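Local coordinates for protein carbon monoxide dehydrogenase (Thermococcus sp. AM4, PDB 6T7J) that probably catalyses the reversible oxidation of carbon monoxide to carbon dioxide, using iron-sulfur clusters and a nickel-containing active-site cluster that lacks its nickel here, at residues V107-F111 / L237-L241. Numbering follows the deposited sequence.
Sequences VVEVF and LSDIL
The CA atoms of Val107 and Leu237 are the nearest pair across the segments, 6.8 Å apart, and the short axes of 107-111 and 237-241 run in roughly the same direction, 35° apart and 10.2 Å at their closest. This is helix-helix packing in the helical part of the carbon monoxide dehydrogenase fold, joining the long helices 81-115 and 212-242 through apolar side chains with no hydrogen bond between the two segments. Leu237 reaches in with both methyls. Its CD1 presses on Val108 CG2 at 3.5 Å. Its CD2 sits over the centre of the Phe111 ring in a CH-pi contact, 3.7 Å from the centroid and 13° off the normal. With CG anti to the backbone N (chi1 170°), the Phe111 ring extends toward helix 212-242, where CE1 also meets Ile240 CG2. Helices 127-136 and 146-162 pack on this phenylalanine too, through Leu130 and Leu153 among others. An alanine in its place would probably leave Leu237 CD2 without its aromatic face and open a gap beside Ile240 CG2. Ser238, beside the apolar patch, turns its OG back to Ala234 O in its own helix. One turn on from Leu237, Leu241 sets CD1 between two side chains one turn apart on the facing helix, 3.9 Å from Val107 CG1 and 4.0 Å from Phe111 CB.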
loop_
_atom_site.group_PDB
_atom_site.type_symbol
_atom_site.label_atom_id
_atom_site.label_comp_id
_atom_site.label_asym_id
_atom_site.label_seq_id
_atom_site.Cartn_x
_atom_site.Cartn_y
_atom_site.Cartn_z
ATOM N N VAL A 107 -0.196 -18.259 -7.920
ATOM C CA VAL A 107 0.000 -19.173 -9.045
ATOM C C VAL A 107 1.479 -19.525 -9.210
ATOM O O VAL A 107 1.815 -20.651 -9.598
ATOM C CB VAL A 107 -0.593 -18.600 -10.345
ATOM C CG1 VAL A 107 -0.539 -19.652 -11.445
ATOM C CG2 VAL A 107 -2.026 -18.157 -10.117
ATOM N N VAL A 108 2.383 -18.592 -8.899
ATOM C CA VAL A 108 3.816 -18.876 -8.961
ATOM C C VAL A 108 4.189 -19.942 -7.942
ATOM O O VAL A 108 4.997 -20.834 -8.223
ATOM C CB VAL A 108 4.629 -17.586 -8.741
ATOM C CG1 VAL A 108 6.056 -17.917 -8.316
ATOM C CG2 VAL A 108 4.639 -16.738 -9.992
ATOM N N GLU A 109 3.619 -19.856 -6.738
ATOM C CA GLU A 109 3.875 -20.868 -5.717
ATOM C C GLU A 109 3.456 -22.251 -6.203
ATOM O O GLU A 109 4.219 -23.221 -6.089
ATOM C CB GLU A 109 3.144 -20.504 -4.424
ATOM C CG GLU A 109 3.760 -19.330 -3.672
ATOM C CD GLU A 109 2.814 -18.722 -2.647
ATOM O OE1 GLU A 109 1.868 -19.418 -2.214
ATOM O OE2 GLU A 109 3.017 -17.545 -2.275
ATOM N N VAL A 110 2.248 -22.359 -6.766
ATOM C CA VAL A 110 1.793 -23.665 -7.248
ATOM C C VAL A 110 2.673 -24.159 -8.398
ATOM O O VAL A 110 3.032 -25.344 -8.465
ATOM C CB VAL A 110 0.309 -23.606 -7.654
ATOM C CG1 VAL A 110 -0.125 -24.931 -8.272
ATOM C CG2 VAL A 110 -0.551 -23.277 -6.445
ATOM N N PHE A 111 3.044 -23.258 -9.313
ATOM C CA PHE A 111 3.863 -23.644 -10.459
ATOM C C PHE A 111 5.244 -24.119 -10.021
ATOM O O PHE A 111 5.784 -25.086 -10.572
ATOM C CB PHE A 111 3.970 -22.461 -11.424
ATOM C CG PHE A 111 4.980 -22.645 -12.517
ATOM C CD1 PHE A 111 4.789 -23.593 -13.507
ATOM C CD2 PHE A 111 6.114 -21.852 -12.565
ATOM C CE1 PHE A 111 5.715 -23.752 -14.517
ATOM C CE2 PHE A 111 7.043 -22.008 -13.575
ATOM C CZ PHE A 111 6.844 -22.960 -14.550
ATOM N N LEU A 237 1.335 -18.405 -16.528
ATOM C CA LEU A 237 1.426 -19.594 -15.689
ATOM C C LEU A 237 0.095 -20.326 -15.596
ATOM O O LEU A 237 0.078 -21.560 -15.527
ATOM C CB LEU A 237 1.927 -19.218 -14.298
ATOM C CG LEU A 237 3.404 -18.823 -14.237
ATOM C CD1 LEU A 237 3.847 -18.680 -12.802
ATOM C CD2 LEU A 237 4.270 -19.837 -14.963
ATOM N N SER A 238 -1.028 -19.600 -15.599
ATOM C CA SER A 238 -2.323 -20.271 -15.645
ATOM C C SER A 238 -2.478 -21.059 -16.937
ATOM O O SER A 238 -3.027 -22.167 -16.934
ATOM C CB SER A 238 -3.451 -19.251 -15.494
ATOM O OG SER A 238 -3.174 -18.336 -14.451
ATOM N N ASP A 239 -1.988 -20.507 -18.052
ATOM C CA ASP A 239 -2.013 -21.246 -19.310
ATOM C C ASP A 239 -1.103 -22.467 -19.252
ATOM O O ASP A 239 -1.486 -23.556 -19.697
ATOM C CB ASP A 239 -1.608 -20.332 -20.467
ATOM C CG ASP A 239 -2.687 -19.327 -20.824
ATOM O OD1 ASP A 239 -3.793 -19.410 -20.248
ATOM O OD2 ASP A 239 -2.429 -18.456 -21.681
ATOM N N ILE A 240 0.106 -22.306 -18.708
ATOM C CA ILE A 240 1.049 -23.419 -18.633
ATOM C C ILE A 240 0.491 -24.542 -17.764
ATOM O O ILE A 240 0.664 -25.729 -18.070
ATOM C CB ILE A 240 2.413 -22.922 -18.116
ATOM C CG1 ILE A 240 3.133 -22.118 -19.201
ATOM C CG2 ILE A 240 3.281 -24.085 -17.643
ATOM C CD1 ILE A 240 4.186 -21.178 -18.662
ATOM N N LEU A 241 -0.207 -24.187 -16.683
ATOM C CA LEU A 241 -0.684 -25.194 -15.740
ATOM C C LEU A 241 -1.990 -25.837 -16.193
ATOM O O LEU A 241 -2.161 -27.052 -16.051
ATOM C CB LEU A 241 -0.856 -24.572 -14.352
ATOM C CG LEU A 241 0.386 -24.452 -13.461
ATOM C CD1 LEU A 241 0.180 -23.386 -12.393
ATOM C CD2 LEU A 241 0.732 -25.789 -12.821
#